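Local coordinates for hypothetical protein (Pseudomonas aeruginosa, PDB 2IGS), which is of unknown function but belongs to the DUF3218 family of the lysozyme clan and combines helical bundles with a small antiparallel sheet, at residues F[105-109]-F[211-216]; F[69-75]-F[201-205]; F[131-135]-F[194-198]. All blocks are in the same frame, centred on the assembly; numbering follows the deposited sequence. Where two conformers were deposited one is given.

Interaction 1: residues F[105-109]-F[211-216]; sequences NLDRI and LAYFAA. With SO4 (sulfate ion), chain U.
Ala215 presses its methyl group into helix 87-113 among Asn105, Arg108 and Ile109, and its CB comes 3.4 Å from Asn105 OD1. Consistent with so small a residue at the centre, the axes of the two helix segments approach to 8.5 Å, crossing at 39°. Ile109 fills one flank. Its CD1 meets Leu211 CD2 at 3.6 Å, the two side chains running at about a right angle, and also rests 3.8 Å from Phe214 CB. Leu106 CD2 touches the same Leu211 methyl from a direction roughly perpendicular to that of Ile109 CD1.

On the other flank the Asn105 amide lies alongside Ala212. CG stands anti to the carbonyl carbon of Asn105 (chi1 -71°), which carries the amide along the neighbouring helix. Its oxygen takes a proton from a water, OD1 lying 2.7 Å from that water, and the water gives its second proton to Ala212 O at 2.6 Å. The ND2 end is bound to Thr168 O, so both ends of the buried amide are satisfied and its flip is fixed.

Further out, in the conformer described here, Arg108 bends at chi3 and lays one face of its guanidinium over the last turn of helix 203-216, with CZ 3.3 Å from Ala215 O. A sulfate, probably from the crystallisation liquor, sits at the guanidinium edge. Its O4 receives NH1 at 2.6 Å (N-H...O 150°) and also NE. Around this core, helix 35-48 covers Leu106 and Leu211, while Phe121 meets the Phe214 ring edge-to-face.

The helices are thus joined by close apolar packing and a water bridge, without direct hydrogen bonds between the segments.

Interaction 2: residues F[69-75]-F[201-205]; sequences LAQEIAN and LRYTT
Glu72 OE1 receives the backbone N-H of Thr204 at 2.9 Å from N to OE1, in a fairly straight bond (161°). The donor arrives on the anti side of the carboxylate, 33° out of its plane, and the same oxygen lies close to Thr204 CB. A bend at chi2 swings the Glu72 chain towards the start of helix 203-216. Its other oxygen, OE2, forms a long salt bridge of 3.5 Å with Arg202 NE, meeting the guanidinium at its edge. Asn75 stacks its amide on one face of that guanidinium, the planes 22° apart.

Arg202 occupies the N-cap position of helix 203-216. Its backbone N donates to Thr205 OG1 (2.9 Å), one half of the reciprocal pattern of a capping box, and the Glu72 carboxylate from helix 63-82 supplies an acceptor for the first turn. Tyr203 N, next to this bond, gives its proton to a water 2.8 Å away, which in one conformer of Gln71 probably donates to its OE1 and so bridges the two segments. Leu69 CD2 lies over one face of the Tyr203 ring, 4.4 Å from CE2, while Tyr203 OH is bonded to Trp42 O. Tyr20 of helix 12-27 touches both Asn75 and Arg202.

Interaction 3: residues F[131-135]-F[194-198]; sequences DVGFS and FNTIK. With ACY (acetic acid), chain V.
Strand 132-134, an outermost strand, within this chain, of the small three-stranded antiparallel sheet, packs against helix 190-200; segments 132-134 and 194-198 run at 145° to each other, their axes 9.2 Å apart. Val132 provides most of the strand's side of the contact. Its CG1 sits over the middle of the Phe194 ring in a CH-pi contact, 4.1 Å from the ring centroid and only 11° off the normal. The other methyl, CG2, drops onto the helix backbone, 3.7 Å from Lys198 CA, and also touches Ile197 CG2 at 4.1 Å. This division follows from the torsion: with CG1 anti to the backbone N (chi1 -175°), one branch serves the ring and the other the helix.

Phe194 also reaches along the strand. Its CZ lies 3.6 Å from Val132 O, and its CE2 comes over one face of the Phe134 ring, towards the rim, 3.9 Å from Phe134 CZ. The two rings are set obliquely. A water at the strand's start donates to Asp131 OD1 and accepts from Val132 N, with a weak bond from Lys198 NZ. At the other end Ser135 OG donates to the O atom of an acetic acid molecule, probably from the crystallisation liquor.

Leu148 of the next strand touches both Phe194 and Ile197, so the helix spans the strand pair, giving the packing of a helix on one face of a small antiparallel sheet.

From the N terminus, helix 63-82 contributes the first half of interaction 2, helix 87-113 that of interaction 1 and strand 132-134 that of interaction 3. The chain then returns through the partners in another order: helix 190-200 closes interaction 3, residues 201-205 close interaction 2, and the end of helix 203-216 closes interaction 1. The loops of interactions 1 and 2 therefore cross, whereas the shorter loop of interaction 3 falls within both. Helix 203-216 is common to interactions 1 and 2, meeting helix 63-82 at its start and helix 87-113 at its end. Interaction 3 ties the preceding helix, 190-200, to the sheet.

Interaction 1: residues F[105-109]-F[211-216]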
ATOM      1  N   ASN F 105      22.193 -30.898   6.731  1.00 24.38           N
ATOM      2  CA  ASN F 105      20.888 -30.378   6.331  1.00 24.01           C
ATOM      3  C   ASN F 105      20.203 -29.585   7.441  1.00 24.33           C
ATOM      4  O   ASN F 105      19.715 -28.473   7.203  1.00 24.23           O
ATOM      5  CB  ASN F 105      20.005 -31.466   5.705  1.00 23.34           C
ATOM      6  CG  ASN F 105      20.506 -31.877   4.299  1.00 23.72           C
ATOM      7  OD1 ASN F 105      20.983 -31.030   3.532  1.00 22.01           O
ATOM      8  ND2 ASN F 105      20.418 -33.174   3.971  1.00 19.72           N
ATOM      9  N   LEU F 106      20.235 -30.139   8.651  1.00 24.36           N
ATOM     10  CA  LEU F 106      19.741 -29.479   9.855  1.00 24.96           C
ATOM     11  C   LEU F 106      20.413 -28.148  10.157  1.00 25.42           C
ATOM     12  O   LEU F 106      19.732 -27.189  10.578  1.00 26.45           O
ATOM     13  CB  LEU F 106      19.890 -30.406  11.055  1.00 25.16           C
ATOM     14  CG  LEU F 106      18.912 -30.383  12.250  1.00 26.62           C
ATOM     15  CD1 LEU F 106      19.631 -30.229  13.581  1.00 23.79           C
ATOM     16  CD2 LEU F 106      17.703 -29.435  12.127  1.00 24.79           C
ATOM     17  N   ASP F 107      21.730 -28.069   9.972  1.00 24.88           N
ATOM     18  CA  ASP F 107      22.413 -26.800  10.214  1.00 24.98           C
ATOM     19  C   ASP F 107      22.076 -25.747   9.149  1.00 24.31           C
ATOM     20  O   ASP F 107      21.971 -24.560   9.462  1.00 24.04           O
ATOM     21  CB  ASP F 107      23.921 -27.006  10.415  1.00 25.46           C
ATOM     22  CG  ASP F 107      24.239 -27.735  11.724  1.00 27.20           C
ATOM     23  OD1 ASP F 107      23.390 -27.719  12.656  1.00 30.85           O
ATOM     24  OD2 ASP F 107      25.327 -28.334  11.825  1.00 29.78           O
ATOM     25  N   ARG F 108      21.918 -26.190   7.901  0.50 23.99           N
ATOM     26  CA  ARG F 108      21.406 -25.342   6.819  0.50 23.97           C
ATOM     27  C   ARG F 108      20.036 -24.771   7.172  0.50 23.72           C
ATOM     28  O   ARG F 108      19.817 -23.568   7.060  0.50 23.83           O
ATOM     29  CB  ARG F 108      21.330 -26.112   5.491  0.50 23.89           C
ATOM     30  CG  ARG F 108      22.293 -25.628   4.392  0.50 24.61           C
ATOM     31  CD  ARG F 108      22.194 -26.502   3.124  0.50 24.39           C
ATOM     32  NE  ARG F 108      21.875 -25.738   1.907  0.50 24.76           N
ATOM     33  CZ  ARG F 108      21.452 -26.272   0.757  0.50 24.40           C
ATOM     34  NH1 ARG F 108      21.181 -25.490  -0.277  0.50 25.02           N
ATOM     35  NH2 ARG F 108      21.286 -27.583   0.631  0.50 24.91           N
ATOM     36  N   ILE F 109      19.129 -25.635   7.619  1.00 23.83           N
ATOM     37  CA  ILE F 109      17.757 -25.221   7.966  1.00 23.65           C
ATOM     38  C   ILE F 109      17.740 -24.207   9.131  1.00 24.09           C
ATOM     39  O   ILE F 109      17.035 -23.203   9.077  1.00 23.90           O
ATOM     40  CB  ILE F 109      16.881 -26.464   8.260  1.00 23.77           C
ATOM     41  CG1 ILE F 109      16.537 -27.172   6.951  1.00 22.69           C
ATOM     42  CG2 ILE F 109      15.629 -26.100   9.025  1.00 24.17           C
ATOM     43  CD1 ILE F 109      15.962 -28.582   7.123  1.00 21.61           C
ATOM     44  N   LEU F 211      14.641 -33.278   6.156  1.00 18.55           N
ATOM     45  CA  LEU F 211      15.702 -32.294   6.297  1.00 18.72           C
ATOM     46  C   LEU F 211      16.435 -32.048   4.978  1.00 18.74           C
ATOM     47  O   LEU F 211      16.808 -30.927   4.696  1.00 18.44           O
ATOM     48  CB  LEU F 211      16.691 -32.755   7.381  1.00 18.83           C
ATOM     49  CG  LEU F 211      16.121 -32.821   8.801  1.00 17.91           C
ATOM     50  CD1 LEU F 211      17.148 -33.352   9.786  1.00 17.19           C
ATOM     51  CD2 LEU F 211      15.562 -31.465   9.236  1.00 16.50           C
ATOM     52  N   ALA F 212      16.633 -33.090   4.175  1.00 18.47           N
ATOM     53  CA  ALA F 212      17.280 -32.917   2.870  1.00 19.06           C
ATOM     54  C   ALA F 212      16.510 -31.968   1.949  1.00 19.37           C
ATOM     55  O   ALA F 212      17.082 -31.056   1.348  1.00 19.93           O
ATOM     56  CB  ALA F 212      17.467 -34.285   2.181  1.00 18.57           C
ATOM     57  N   TYR F 213      15.218 -32.245   1.818  1.00 19.55           N
ATOM     58  CA  TYR F 213      14.256 -31.451   1.066  1.00 19.83           C
ATOM     59  C   TYR F 213      14.228 -30.016   1.575  1.00 20.58           C
ATOM     60  O   TYR F 213      14.504 -29.081   0.827  1.00 20.80           O
ATOM     61  CB  TYR F 213      12.888 -32.103   1.226  1.00 18.69           C
ATOM     62  CG  TYR F 213      11.736 -31.362   0.583  1.00 18.48           C
ATOM     63  CD1 TYR F 213      11.467 -31.500  -0.775  1.00 16.37           C
ATOM     64  CD2 TYR F 213      10.864 -30.581   1.352  1.00 17.84           C
ATOM     65  CE1 TYR F 213      10.405 -30.829  -1.378  1.00 18.41           C
ATOM     66  CE2 TYR F 213       9.780 -29.903   0.755  1.00 16.89           C
ATOM     67  CZ  TYR F 213       9.562 -30.032  -0.607  1.00 17.29           C
ATOM     68  OH  TYR F 213       8.511 -29.382  -1.223  1.00 16.93           O
ATOM     69  N   PHE F 214      13.932 -29.844   2.859  1.00 21.12           N
ATOM     70  CA  PHE F 214      13.767 -28.502   3.416  1.00 21.96           C
ATOM     71  C   PHE F 214      15.045 -27.693   3.503  1.00 22.29           C
ATOM     72  O   PHE F 214      15.001 -26.483   3.684  1.00 22.50           O
ATOM     73  CB  PHE F 214      13.029 -28.534   4.769  1.00 22.25           C
ATOM     74  CG  PHE F 214      11.537 -28.483   4.627  1.00 21.92           C
ATOM     75  CD1 PHE F 214      10.905 -27.306   4.225  1.00 23.44           C
ATOM     76  CD2 PHE F 214      10.771 -29.612   4.838  1.00 22.50           C
ATOM     77  CE1 PHE F 214       9.526 -27.259   4.065  1.00 23.41           C
ATOM     78  CE2 PHE F 214       9.399 -29.575   4.688  1.00 22.14           C
ATOM     79  CZ  PHE F 214       8.771 -28.394   4.313  1.00 22.68           C
ATOM     80  N   ALA F 215      16.180 -28.362   3.372  1.00 22.39           N
ATOM     81  CA  ALA F 215      17.448 -27.673   3.244  1.00 22.74           C
ATOM     82  C   ALA F 215      17.634 -27.149   1.813  1.00 23.18           C
ATOM     83  O   ALA F 215      18.267 -26.118   1.607  1.00 23.24           O
ATOM     84  CB  ALA F 215      18.614 -28.605   3.634  1.00 21.54           C
ATOM     85  N   ALA F 216      17.103 -27.873   0.832  1.00 23.70           N
ATOM     86  CA  ALA F 216      17.389 -27.571  -0.561  1.00 24.84           C
ATOM     87  C   ALA F 216      16.355 -26.629  -1.181  1.00 25.81           C
ATOM     88  O   ALA F 216      16.660 -25.819  -2.076  1.00 25.92           O
ATOM     89  CB  ALA F 216      17.471 -28.854  -1.360  1.00 24.24           C
TER
HETATM   90  S   SO4 U2013      21.446 -22.132   1.773  1.00 88.51           S
HETATM   91  O1  SO4 U2013      22.716 -21.415   1.657  1.00 88.74           O
HETATM   92  O2  SO4 U2013      21.391 -22.772   3.088  1.00 88.12           O
HETATM   93  O3  SO4 U2013      20.339 -21.178   1.618  1.00 88.27           O
HETATM   94  O4  SO4 U2013      21.376 -23.146   0.716  1.00 88.23           O
HETATM   95  O   HOH W   1      19.683 -31.196   1.215  1.00 22.19           O

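Interaction 2: residues F[69-75]-F[201-205]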
ATOM      1  N   LEU F  69       8.270 -46.502  16.465  1.00 18.84           N
ATOM      2  CA  LEU F  69       9.408 -46.698  17.364  1.00 18.57           C
ATOM      3  C   LEU F  69       9.817 -48.161  17.455  1.00 18.21           C
ATOM      4  O   LEU F  69      11.009 -48.458  17.395  1.00 17.61           O
ATOM      5  CB  LEU F  69       9.162 -46.083  18.759  1.00 18.01           C
ATOM      6  CG  LEU F  69       8.843 -44.572  18.829  1.00 17.69           C
ATOM      7  CD1 LEU F  69       8.515 -44.186  20.269  1.00 19.09           C
ATOM      8  CD2 LEU F  69       9.978 -43.701  18.339  1.00 15.11           C
ATOM      9  N   ALA F  70       8.831 -49.054  17.583  1.00 18.73           N
ATOM     10  CA  ALA F  70       9.044 -50.523  17.456  1.00 20.08           C
ATOM     11  C   ALA F  70       9.738 -50.925  16.158  1.00 20.50           C
ATOM     12  O   ALA F  70      10.661 -51.737  16.190  1.00 20.32           O
ATOM     13  CB  ALA F  70       7.735 -51.314  17.624  1.00 19.49           C
ATOM     14  N   GLN F  71       9.301 -50.355  15.028  0.50 21.04           N
ATOM     15  CA  GLN F  71       9.926 -50.635  13.723  0.50 21.17           C
ATOM     16  C   GLN F  71      11.382 -50.196  13.746  0.50 21.50           C
ATOM     17  O   GLN F  71      12.247 -50.841  13.164  0.50 21.53           O
ATOM     18  CB  GLN F  71       9.230 -49.894  12.582  0.50 20.98           C
ATOM     19  CG  GLN F  71       7.739 -50.106  12.456  0.50 20.59           C
ATOM     20  CD  GLN F  71       7.102 -49.150  11.457  0.50 20.77           C
ATOM     21  OE1 GLN F  71       7.671 -48.096  11.121  0.50 21.95           O
ATOM     22  NE2 GLN F  71       5.914 -49.512  10.969  0.50 18.25           N
ATOM     23  N   GLU F  72      11.632 -49.080  14.419  1.00 21.86           N
ATOM     24  CA  GLU F  72      12.974 -48.501  14.499  1.00 22.59           C
ATOM     25  C   GLU F  72      13.910 -49.403  15.321  1.00 22.55           C
ATOM     26  O   GLU F  72      15.084 -49.611  14.973  1.00 23.21           O
ATOM     27  CB  GLU F  72      12.857 -47.094  15.091  1.00 22.13           C
ATOM     28  CG  GLU F  72      13.717 -46.035  14.466  1.00 23.83           C
ATOM     29  CD  GLU F  72      13.916 -46.216  12.978  1.00 24.56           C
ATOM     30  OE1 GLU F  72      13.320 -45.460  12.179  1.00 26.29           O
ATOM     31  OE2 GLU F  72      14.682 -47.119  12.609  1.00 26.94           O
ATOM     32  N   ILE F  73      13.363 -49.957  16.397  1.00 22.53           N
ATOM     33  CA  ILE F  73      14.054 -50.944  17.224  1.00 22.16           C
ATOM     34  C   ILE F  73      14.361 -52.199  16.402  1.00 22.12           C
ATOM     35  O   ILE F  73      15.509 -52.653  16.353  1.00 22.33           O
ATOM     36  CB  ILE F  73      13.234 -51.259  18.528  1.00 22.37           C
ATOM     37  CG1 ILE F  73      13.254 -50.065  19.485  1.00 20.33           C
ATOM     38  CG2 ILE F  73      13.728 -52.543  19.207  1.00 23.04           C
ATOM     39  CD1 ILE F  73      12.238 -50.166  20.621  1.00 20.99           C
ATOM     40  N   ALA F  74      13.344 -52.736  15.733  1.00 22.03           N
ATOM     41  CA  ALA F  74      13.519 -53.895  14.851  1.00 22.38           C
ATOM     42  C   ALA F  74      14.579 -53.668  13.762  1.00 22.95           C
ATOM     43  O   ALA F  74      15.337 -54.581  13.426  1.00 23.73           O
ATOM     44  CB  ALA F  74      12.198 -54.312  14.234  1.00 21.67           C
ATOM     45  N   ASN F  75      14.647 -52.463  13.223  1.00 22.79           N
ATOM     46  CA  ASN F  75      15.658 -52.161  12.223  1.00 23.68           C
ATOM     47  C   ASN F  75      17.096 -52.097  12.777  1.00 23.90           C
ATOM     48  O   ASN F  75      18.052 -52.519  12.112  1.00 23.72           O
ATOM     49  CB  ASN F  75      15.314 -50.872  11.487  1.00 23.80           C
ATOM     50  CG  ASN F  75      16.304 -50.554  10.396  1.00 24.27           C
ATOM     51  OD1 ASN F  75      16.352 -51.226   9.367  1.00 25.00           O
ATOM     52  ND2 ASN F  75      17.128 -49.544  10.628  1.00 26.39           N
ATOM     53  N   LEU F 201       9.648 -46.516   4.072  1.00 21.55           N
ATOM     54  CA  LEU F 201      10.040 -45.423   4.956  1.00 21.89           C
ATOM     55  C   LEU F 201      10.063 -45.855   6.407  1.00 21.58           C
ATOM     56  O   LEU F 201       9.242 -46.667   6.838  1.00 20.84           O
ATOM     57  CB  LEU F 201       9.154 -44.177   4.797  1.00 21.68           C
ATOM     58  CG  LEU F 201       9.406 -43.217   3.628  1.00 23.30           C
ATOM     59  CD1 LEU F 201       8.517 -42.002   3.777  1.00 22.78           C
ATOM     60  CD2 LEU F 201      10.887 -42.786   3.515  1.00 24.35           C
ATOM     61  N   ARG F 202      11.025 -45.310   7.147  1.00 21.32           N
ATOM     62  CA  ARG F 202      11.015 -45.440   8.601  1.00 21.24           C
ATOM     63  C   ARG F 202      11.096 -44.067   9.225  1.00 20.27           C
ATOM     64  O   ARG F 202      11.411 -43.107   8.544  1.00 19.78           O
ATOM     65  CB  ARG F 202      12.120 -46.385   9.100  1.00 21.49           C
ATOM     66  CG  ARG F 202      11.782 -47.879   8.874  1.00 23.92           C
ATOM     67  CD  ARG F 202      13.036 -48.690   8.653  1.00 27.14           C
ATOM     68  NE  ARG F 202      14.178 -47.990   9.227  1.00 30.61           N
ATOM     69  CZ  ARG F 202      15.317 -47.728   8.592  1.00 30.59           C
ATOM     70  NH1 ARG F 202      15.521 -48.144   7.343  1.00 27.46           N
ATOM     71  NH2 ARG F 202      16.263 -47.060   9.240  1.00 30.66           N
ATOM     72  N   TYR F 203      10.771 -43.986  10.521  1.00 20.00           N
ATOM     73  CA  TYR F 203      10.728 -42.737  11.266  1.00 19.09           C
ATOM     74  C   TYR F 203      12.019 -41.969  11.037  1.00 19.70           C
ATOM     75  O   TYR F 203      12.010 -40.796  10.684  1.00 19.99           O
ATOM     76  CB  TYR F 203      10.545 -43.088  12.756  1.00 19.28           C
ATOM     77  CG  TYR F 203      10.614 -41.953  13.756  1.00 17.54           C
ATOM     78  CD1 TYR F 203      11.837 -41.386  14.127  1.00 18.53           C
ATOM     79  CD2 TYR F 203       9.469 -41.504  14.390  1.00 15.58           C
ATOM     80  CE1 TYR F 203      11.890 -40.354  15.099  1.00 19.04           C
ATOM     81  CE2 TYR F 203       9.515 -40.501  15.356  1.00 14.12           C
ATOM     82  CZ  TYR F 203      10.716 -39.927  15.699  1.00 16.30           C
ATOM     83  OH  TYR F 203      10.743 -38.929  16.650  1.00 17.01           O
ATOM     84  N   THR F 204      13.121 -42.682  11.213  1.00 19.78           N
ATOM     85  CA  THR F 204      14.474 -42.175  11.129  1.00 20.03           C
ATOM     86  C   THR F 204      14.878 -41.696   9.708  1.00 20.06           C
ATOM     87  O   THR F 204      15.508 -40.637   9.546  1.00 19.94           O
ATOM     88  CB  THR F 204      15.356 -43.298  11.694  1.00 19.94           C
ATOM     89  OG1 THR F 204      16.243 -42.819  12.704  1.00 23.27           O
ATOM     90  CG2 THR F 204      16.036 -44.138  10.662  1.00 16.92           C
ATOM     91  N   THR F 205      14.485 -42.454   8.683  1.00 20.59           N
ATOM     92  CA  THR F 205      14.820 -42.133   7.282  1.00 21.09           C
ATOM     93  C   THR F 205      13.849 -41.118   6.648  1.00 20.95           C
ATOM     94  O   THR F 205      14.227 -40.383   5.728  1.00 21.01           O
ATOM     95  CB  THR F 205      14.840 -43.380   6.395  1.00 20.90           C
ATOM     96  OG1 THR F 205      13.639 -44.120   6.624  1.00 23.28           O
ATOM     97  CG2 THR F 205      16.082 -44.274   6.670  1.00 21.60           C
TER
HETATM   98  O   HOH W   2      10.020 -46.420  11.697  1.00 23.56           O

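Interaction 3: residues F[131-135]-F[194-198]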
ATOM      1  N   ASP F 131       4.291 -40.621   6.952  1.00 24.12           N
ATOM      2  CA  ASP F 131       3.030 -40.592   6.210  1.00 23.52           C
ATOM      3  C   ASP F 131       3.295 -40.358   4.711  1.00 23.56           C
ATOM      4  O   ASP F 131       4.241 -39.623   4.307  1.00 21.89           O
ATOM      5  CB  ASP F 131       2.072 -39.521   6.768  1.00 24.12           C
ATOM      6  CG  ASP F 131       1.188 -40.036   7.920  1.00 24.38           C
ATOM      7  OD1 ASP F 131       1.033 -41.259   8.099  1.00 26.39           O
ATOM      8  OD2 ASP F 131       0.634 -39.201   8.670  1.00 26.71           O
ATOM      9  N   VAL F 132       2.470 -41.017   3.901  1.00 23.11           N
ATOM     10  CA  VAL F 132       2.433 -40.803   2.462  1.00 22.93           C
ATOM     11  C   VAL F 132       0.991 -40.512   2.058  1.00 23.45           C
ATOM     12  O   VAL F 132       0.057 -41.276   2.365  1.00 23.03           O
ATOM     13  CB  VAL F 132       3.039 -41.987   1.663  1.00 23.81           C
ATOM     14  CG1 VAL F 132       3.099 -41.671   0.163  1.00 21.61           C
ATOM     15  CG2 VAL F 132       4.447 -42.310   2.193  1.00 22.08           C
ATOM     16  N   GLY F 133       0.814 -39.362   1.418  1.00 22.79           N
ATOM     17  CA  GLY F 133      -0.499 -38.894   1.041  1.00 22.78           C
ATOM     18  C   GLY F 133      -0.433 -38.182  -0.294  1.00 22.86           C
ATOM     19  O   GLY F 133       0.534 -38.349  -1.047  1.00 22.66           O
ATOM     20  N   PHE F 134      -1.448 -37.369  -0.563  1.00 22.49           N
ATOM     21  CA  PHE F 134      -1.562 -36.664  -1.832  1.00 21.87           C
ATOM     22  C   PHE F 134      -1.234 -35.170  -1.743  1.00 21.64           C
ATOM     23  O   PHE F 134      -1.659 -34.469  -0.817  1.00 20.36           O
ATOM     24  CB  PHE F 134      -2.966 -36.834  -2.384  1.00 21.12           C
ATOM     25  CG  PHE F 134      -3.323 -38.267  -2.724  1.00 22.62           C
ATOM     26  CD1 PHE F 134      -4.108 -39.026  -1.862  1.00 23.48           C
ATOM     27  CD2 PHE F 134      -2.878 -38.845  -3.906  1.00 20.79           C
ATOM     28  CE1 PHE F 134      -4.436 -40.350  -2.178  1.00 24.56           C
ATOM     29  CE2 PHE F 134      -3.210 -40.129  -4.236  1.00 23.38           C
ATOM     30  CZ  PHE F 134      -3.990 -40.898  -3.366  1.00 24.59           C
ATOM     31  N   SER F 135      -0.485 -34.684  -2.728  1.00 21.89           N
ATOM     32  CA  SER F 135      -0.365 -33.261  -2.908  1.00 21.72           C
ATOM     33  C   SER F 135      -1.749 -32.704  -3.283  1.00 22.74           C
ATOM     34  O   SER F 135      -2.670 -33.438  -3.660  1.00 22.87           O
ATOM     35  CB  SER F 135       0.703 -32.907  -3.942  1.00 21.54           C
ATOM     36  OG  SER F 135       0.288 -33.192  -5.263  1.00 19.85           O
ATOM     37  N   PHE F 194       3.830 -45.115  -4.905  1.00 20.15           N
ATOM     38  CA  PHE F 194       3.147 -44.712  -3.682  1.00 21.20           C
ATOM     39  C   PHE F 194       3.424 -45.732  -2.565  1.00 21.36           C
ATOM     40  O   PHE F 194       3.790 -45.371  -1.437  1.00 21.72           O
ATOM     41  CB  PHE F 194       1.633 -44.604  -3.954  1.00 20.82           C
ATOM     42  CG  PHE F 194       0.828 -44.039  -2.807  1.00 21.54           C
ATOM     43  CD1 PHE F 194       0.780 -44.680  -1.574  1.00 22.55           C
ATOM     44  CD2 PHE F 194       0.069 -42.891  -2.985  1.00 23.15           C
ATOM     45  CE1 PHE F 194       0.027 -44.162  -0.533  1.00 21.78           C
ATOM     46  CE2 PHE F 194      -0.707 -42.377  -1.955  1.00 23.72           C
ATOM     47  CZ  PHE F 194      -0.725 -43.017  -0.726  1.00 21.76           C
ATOM     48  N   ASN F 195       3.276 -47.004  -2.902  1.00 21.41           N
ATOM     49  CA  ASN F 195       3.361 -48.062  -1.899  1.00 21.82           C
ATOM     50  C   ASN F 195       4.728 -48.623  -1.532  1.00 21.09           C
ATOM     51  O   ASN F 195       4.934 -49.030  -0.382  1.00 20.74           O
ATOM     52  CB  ASN F 195       2.297 -49.114  -2.150  1.00 22.02           C
ATOM     53  CG  ASN F 195       0.934 -48.577  -1.778  1.00 24.05           C
ATOM     54  OD1 ASN F 195       0.711 -48.235  -0.619  1.00 25.91           O
ATOM     55  ND2 ASN F 195       0.057 -48.393  -2.765  1.00 25.12           N
ATOM     56  N   THR F 196       5.651 -48.565  -2.491  1.00 20.77           N
ATOM     57  CA  THR F 196       7.090 -48.732  -2.257  1.00 21.83           C
ATOM     58  C   THR F 196       7.623 -47.726  -1.230  1.00 21.33           C
ATOM     59  O   THR F 196       8.360 -48.096  -0.304  1.00 21.41           O
ATOM     60  CB  THR F 196       7.912 -48.512  -3.561  1.00 21.03           C
ATOM     61  OG1 THR F 196       7.462 -49.427  -4.546  1.00 22.95           O
ATOM     62  CG2 THR F 196       9.382 -48.793  -3.332  1.00 22.55           C
ATOM     63  N   ILE F 197       7.274 -46.464  -1.427  1.00 21.55           N
ATOM     64  CA  ILE F 197       7.764 -45.374  -0.583  1.00 22.05           C
ATOM     65  C   ILE F 197       7.173 -45.529   0.806  1.00 22.55           C
ATOM     66  O   ILE F 197       7.893 -45.511   1.801  1.00 22.99           O
ATOM     67  CB  ILE F 197       7.459 -43.960  -1.184  1.00 22.18           C
ATOM     68  CG1 ILE F 197       8.286 -43.744  -2.478  1.00 21.44           C
ATOM     69  CG2 ILE F 197       7.754 -42.869  -0.143  1.00 22.01           C
ATOM     70  CD1 ILE F 197       7.997 -42.412  -3.206  1.00 22.23           C
ATOM     71  N   LYS F 198       5.869 -45.744   0.850  1.00 22.41           N
ATOM     72  CA  LYS F 198       5.184 -45.978   2.079  1.00 23.06           C
ATOM     73  C   LYS F 198       5.820 -47.105   2.880  1.00 23.12           C
ATOM     74  O   LYS F 198       6.163 -46.925   4.049  1.00 23.87           O
ATOM     75  CB  LYS F 198       3.745 -46.324   1.773  1.00 22.71           C
ATOM     76  CG  LYS F 198       2.842 -45.898   2.863  1.00 24.28           C
ATOM     77  CD  LYS F 198       1.857 -46.981   3.139  1.00 26.04           C
ATOM     78  CE  LYS F 198       0.678 -46.467   3.923  1.00 25.69           C
ATOM     79  NZ  LYS F 198       0.998 -45.570   5.030  1.00 24.19           N
TER
HETATM   80  C   ACY V2014      -0.640 -30.054  -7.970  1.00 45.19           C
HETATM   81  O   ACY V2014      -0.339 -30.494  -6.798  1.00 44.18           O
HETATM   82  OXT ACY V2014      -1.791 -29.692  -8.392  1.00 44.50           O
HETATM   83  CH3 ACY V2014       0.463 -29.949  -8.984  1.00 44.63           C
HETATM   84  O   HOH W   3       0.460 -42.183   5.467  1.00 24.79           O